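Local coordinates for aminotransferase (Bacillus subtilis, PDB 6L1O), which is a pyridoxal-phosphate-dependent class I aminotransferase encoded in the operon for biosynthesis of the dipeptide antibiotic bacilysin, at residues 33-45 and 367-380. Sequence-based numbering, arbitrary orientation.
Sequences HIINLGQGNPDLP and RISMVSKQEDLREF
Leu-37 reaches in among Phe-380, Leu-377 and Ile-368 and makes the tight core where an N-terminal segment joins the small domain of this fold-type I aminotransferase. Its CD1 lies over one face of the Phe-380 ring, a CH-pi contact 3.7 Å from the ring centroid and 21° off the normal. CD2, the other branch, rests on Leu-377 CD2 and the CB of Ser-372. Ile-35 adds to this core: with its CG1 anti to the carbonyl carbon (chi1 -70°), CD1 is brought against Glu-379, whose CG it meets at 3.3 Å, while CG2 sits at the edge of the Phe-380 ring. Ile-35 also makes backbone hydrogen bonds to His-349 and Val-351, as strand 35-36 runs parallel to 350-351.

After Leu-37 polar bonds are added. Ser-369 grips the 33-45 backbone twice: its N donates to Leu-37 O (2.9 Å, 159° at the hydrogen), and its OG to Gln-39 O. Arg-367 turns NH2 to Gly-38 O in a weak bond at the guanidinium edge and hydrogen-bonds Asn-178 through NH1; its place near the bound PLP is consistent with the arginine that receives the substrate carboxylate in this family. Val-371 forms a second packed patch, CG2 against Gln-39 O and Asn-41 O, CG1 against Pro-42 CA.

The far end is looser. Gln-39 is exposed and its CB heads away from 367-380; its OE1 accepts from Asn-36 ND2. Asp-43 lies against the Val-371 backbone but pairs with Arg-301, and Asn-41 OD1 crosses to Tyr-66 N of the second subunit. A water links the two backbones, donating to Asn-41 O at 2.7 Å and to Val-371 O at 3.0 Å.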
# COMPACT_ATOMS: atom_id res chain seq x y z
N HIS B 33 -12.18 -11.22 31.11
CA HIS B 33 -12.58 -11.91 29.86
C HIS B 33 -13.55 -11.00 29.11
O HIS B 33 -14.71 -10.86 29.49
CB HIS B 33 -13.29 -13.25 30.13
N ILE B 34 -13.07 -10.37 28.04
CA ILE B 34 -13.84 -9.29 27.37
C ILE B 34 -14.61 -9.83 26.17
O ILE B 34 -14.08 -10.56 25.36
CB ILE B 34 -12.94 -8.08 27.03
CG1 ILE B 34 -12.52 -7.38 28.35
CG2 ILE B 34 -13.68 -7.08 26.16
CD1 ILE B 34 -11.64 -6.17 28.19
N ILE B 35 -15.88 -9.45 26.07
CA ILE B 35 -16.66 -9.69 24.86
C ILE B 35 -16.68 -8.44 24.01
O ILE B 35 -17.23 -7.41 24.43
CB ILE B 35 -18.11 -10.01 25.21
CG1 ILE B 35 -18.17 -11.38 25.86
CG2 ILE B 35 -18.98 -9.94 23.97
CD1 ILE B 35 -19.58 -11.81 26.03
N ASN B 36 -16.13 -8.55 22.80
CA ASN B 36 -15.87 -7.38 21.97
C ASN B 36 -16.87 -7.26 20.78
O ASN B 36 -16.71 -7.88 19.76
CB ASN B 36 -14.42 -7.42 21.49
CG ASN B 36 -14.09 -6.29 20.53
OD1 ASN B 36 -14.83 -5.30 20.41
ND2 ASN B 36 -13.00 -6.45 19.81
N LEU B 37 -17.89 -6.45 20.96
CA LEU B 37 -18.79 -6.14 19.86
C LEU B 37 -18.49 -4.74 19.28
O LEU B 37 -19.40 -4.07 18.79
CB LEU B 37 -20.23 -6.24 20.30
CG LEU B 37 -20.62 -7.55 20.98
CD1 LEU B 37 -22.12 -7.60 21.23
CD2 LEU B 37 -20.15 -8.78 20.21
N GLY B 38 -17.24 -4.31 19.40
CA GLY B 38 -16.89 -2.94 19.02
C GLY B 38 -16.27 -2.75 17.65
O GLY B 38 -16.00 -1.61 17.27
N GLN B 39 -15.97 -3.84 16.94
CA GLN B 39 -15.12 -3.76 15.74
C GLN B 39 -15.78 -4.46 14.59
O GLN B 39 -16.69 -5.20 14.76
CB GLN B 39 -13.71 -4.37 16.00
CG GLN B 39 -12.92 -3.58 17.00
CD GLN B 39 -11.57 -4.14 17.26
OE1 GLN B 39 -11.44 -5.28 17.68
NE2 GLN B 39 -10.52 -3.35 17.00
N GLY B 40 -15.33 -4.20 13.39
CA GLY B 40 -15.94 -4.67 12.19
C GLY B 40 -15.18 -5.83 11.53
O GLY B 40 -15.11 -5.89 10.31
N ASN B 41 -14.57 -6.71 12.35
CA ASN B 41 -13.72 -7.79 11.81
C ASN B 41 -14.59 -9.02 11.60
O ASN B 41 -15.05 -9.59 12.58
CB ASN B 41 -12.60 -8.11 12.79
CG ASN B 41 -11.51 -9.01 12.20
OD1 ASN B 41 -11.44 -9.23 10.99
ND2 ASN B 41 -10.65 -9.50 13.07
N PRO B 42 -14.88 -9.40 10.34
CA PRO B 42 -15.71 -10.60 10.15
C PRO B 42 -15.19 -11.77 10.95
O PRO B 42 -14.00 -11.95 11.06
CB PRO B 42 -15.61 -10.86 8.65
CG PRO B 42 -15.40 -9.49 8.07
CD PRO B 42 -14.40 -8.90 9.02
N ASP B 43 -16.08 -12.53 11.58
CA ASP B 43 -15.64 -13.62 12.42
C ASP B 43 -15.55 -14.93 11.60
O ASP B 43 -14.87 -15.81 12.00
CB ASP B 43 -16.59 -13.76 13.64
CG ASP B 43 -18.04 -13.98 13.20
OD1 ASP B 43 -18.63 -13.09 12.54
OD2 ASP B 43 -18.58 -15.06 13.47
N LEU B 44 -16.23 -15.02 10.47
CA LEU B 44 -16.30 -16.24 9.68
C LEU B 44 -15.18 -16.27 8.63
O LEU B 44 -14.65 -15.21 8.28
CB LEU B 44 -17.63 -16.40 9.04
CG LEU B 44 -18.72 -16.49 10.11
CD1 LEU B 44 -20.06 -16.40 9.50
CD2 LEU B 44 -18.56 -17.79 10.92
N PRO B 45 -14.74 -17.48 8.22
CA PRO B 45 -13.58 -17.60 7.35
C PRO B 45 -13.87 -17.23 5.90
O PRO B 45 -15.03 -17.14 5.46
CB PRO B 45 -13.19 -19.09 7.46
CG PRO B 45 -14.48 -19.79 7.71
CD PRO B 45 -15.28 -18.81 8.60
N ARG B 367 -22.36 2.02 18.55
CA ARG B 367 -22.39 1.06 17.44
C ARG B 367 -22.05 -0.34 17.96
O ARG B 367 -21.06 -0.52 18.68
CB ARG B 367 -21.40 1.44 16.34
CG ARG B 367 -21.64 0.68 15.05
CD ARG B 367 -20.46 0.80 14.10
NE ARG B 367 -19.31 0.17 14.64
CZ ARG B 367 -18.12 0.06 14.05
NH1 ARG B 367 -17.91 0.60 12.86
NH2 ARG B 367 -17.15 -0.60 14.68
N ILE B 368 -22.84 -1.32 17.57
CA ILE B 368 -22.71 -2.67 18.12
C ILE B 368 -22.64 -3.62 16.94
O ILE B 368 -23.49 -3.57 16.07
CB ILE B 368 -23.91 -3.05 19.03
CG1 ILE B 368 -24.16 -2.00 20.13
CG2 ILE B 368 -23.72 -4.42 19.68
CD1 ILE B 368 -25.31 -2.38 21.06
N SER B 369 -21.59 -4.41 16.85
CA SER B 369 -21.41 -5.16 15.59
C SER B 369 -21.80 -6.59 15.79
O SER B 369 -21.54 -7.18 16.84
CB SER B 369 -19.98 -5.08 15.09
OG SER B 369 -19.13 -5.34 16.14
N MET B 370 -22.34 -7.16 14.75
CA MET B 370 -22.90 -8.51 14.82
C MET B 370 -21.92 -9.52 14.18
O MET B 370 -22.34 -10.52 13.63
CB MET B 370 -24.21 -8.57 14.15
CG MET B 370 -25.29 -7.68 14.73
SD MET B 370 -25.85 -8.20 16.33
CE MET B 370 -24.97 -7.09 17.39
N VAL B 371 -20.63 -9.24 14.30
CA VAL B 371 -19.57 -10.17 13.83
C VAL B 371 -19.05 -11.01 15.00
O VAL B 371 -17.86 -11.15 15.19
CB VAL B 371 -18.40 -9.42 13.11
CG1 VAL B 371 -18.86 -8.88 11.78
CG2 VAL B 371 -17.76 -8.33 13.98
N SER B 372 -19.96 -11.57 15.77
CA SER B 372 -19.63 -12.47 16.82
C SER B 372 -20.65 -13.60 16.88
O SER B 372 -21.86 -13.45 16.48
CB SER B 372 -19.60 -11.73 18.15
OG SER B 372 -18.41 -11.00 18.34
N LYS B 373 -20.20 -14.73 17.41
CA LYS B 373 -21.05 -15.94 17.44
C LYS B 373 -22.26 -15.76 18.39
O LYS B 373 -22.20 -14.97 19.32
CB LYS B 373 -20.17 -17.14 17.85
CG LYS B 373 -19.75 -17.14 19.32
CD LYS B 373 -18.68 -18.17 19.69
CE LYS B 373 -17.30 -17.74 19.16
NZ LYS B 373 -16.20 -18.56 19.70
N GLN B 374 -23.32 -16.53 18.17
CA GLN B 374 -24.55 -16.45 18.98
C GLN B 374 -24.34 -16.36 20.50
O GLN B 374 -24.92 -15.51 21.19
CB GLN B 374 -25.46 -17.65 18.67
CG GLN B 374 -26.47 -17.98 19.78
CD GLN B 374 -27.27 -19.27 19.50
OE1 GLN B 374 -27.70 -19.49 18.39
NE2 GLN B 374 -27.44 -20.12 20.51
N GLU B 375 -23.52 -17.25 21.03
CA GLU B 375 -23.31 -17.31 22.48
C GLU B 375 -22.51 -16.11 23.04
O GLU B 375 -22.65 -15.73 24.22
CB GLU B 375 -22.71 -18.63 22.89
CG GLU B 375 -23.68 -19.81 22.71
CD GLU B 375 -24.98 -19.69 23.53
OE1 GLU B 375 -24.91 -19.24 24.71
OE2 GLU B 375 -26.10 -20.00 22.97
N ASP B 376 -21.67 -15.51 22.21
CA ASP B 376 -21.03 -14.24 22.59
C ASP B 376 -22.07 -13.11 22.62
O ASP B 376 -22.07 -12.31 23.53
CB ASP B 376 -19.91 -13.87 21.61
CG ASP B 376 -18.62 -14.67 21.83
OD1 ASP B 376 -18.54 -15.49 22.78
OD2 ASP B 376 -17.68 -14.48 21.02
N LEU B 377 -22.99 -13.12 21.65
CA LEU B 377 -24.09 -12.17 21.67
C LEU B 377 -24.94 -12.37 22.93
O LEU B 377 -25.39 -11.40 23.57
CB LEU B 377 -24.93 -12.28 20.41
CG LEU B 377 -24.19 -12.06 19.05
CD1 LEU B 377 -25.13 -12.17 17.86
CD2 LEU B 377 -23.51 -10.68 19.03
N ARG B 378 -25.16 -13.63 23.31
CA ARG B 378 -25.96 -13.90 24.48
C ARG B 378 -25.28 -13.47 25.75
O ARG B 378 -25.93 -12.89 26.65
CB ARG B 378 -26.36 -15.37 24.58
CG ARG B 378 -27.40 -15.61 25.70
CD ARG B 378 -27.65 -17.08 25.94
NE ARG B 378 -27.97 -17.79 24.69
CZ ARG B 378 -29.17 -17.88 24.13
NH1 ARG B 378 -30.21 -17.29 24.68
NH2 ARG B 378 -29.31 -18.58 23.00
N GLU B 379 -24.02 -13.78 25.86
CA GLU B 379 -23.23 -13.46 27.06
C GLU B 379 -23.09 -11.91 27.26
O GLU B 379 -23.18 -11.42 28.37
CB GLU B 379 -21.86 -14.13 26.95
CG GLU B 379 -20.90 -13.92 28.12
CD GLU B 379 -21.37 -14.45 29.45
OE1 GLU B 379 -22.30 -15.30 29.50
OE2 GLU B 379 -20.79 -13.97 30.47
N PHE B 380 -22.99 -11.17 26.15
CA PHE B 380 -23.05 -9.69 26.18
C PHE B 380 -24.33 -9.23 26.92
O PHE B 380 -24.27 -8.46 27.90
CB PHE B 380 -23.02 -9.16 24.72
CG PHE B 380 -23.14 -7.68 24.61
CD1 PHE B 380 -21.99 -6.87 24.63
CD2 PHE B 380 -24.38 -7.08 24.44
CE1 PHE B 380 -22.09 -5.49 24.50
CE2 PHE B 380 -24.49 -5.69 24.30
CZ PHE B 380 -23.35 -4.91 24.33
O HOH W 1 -14.88 -10.77 14.96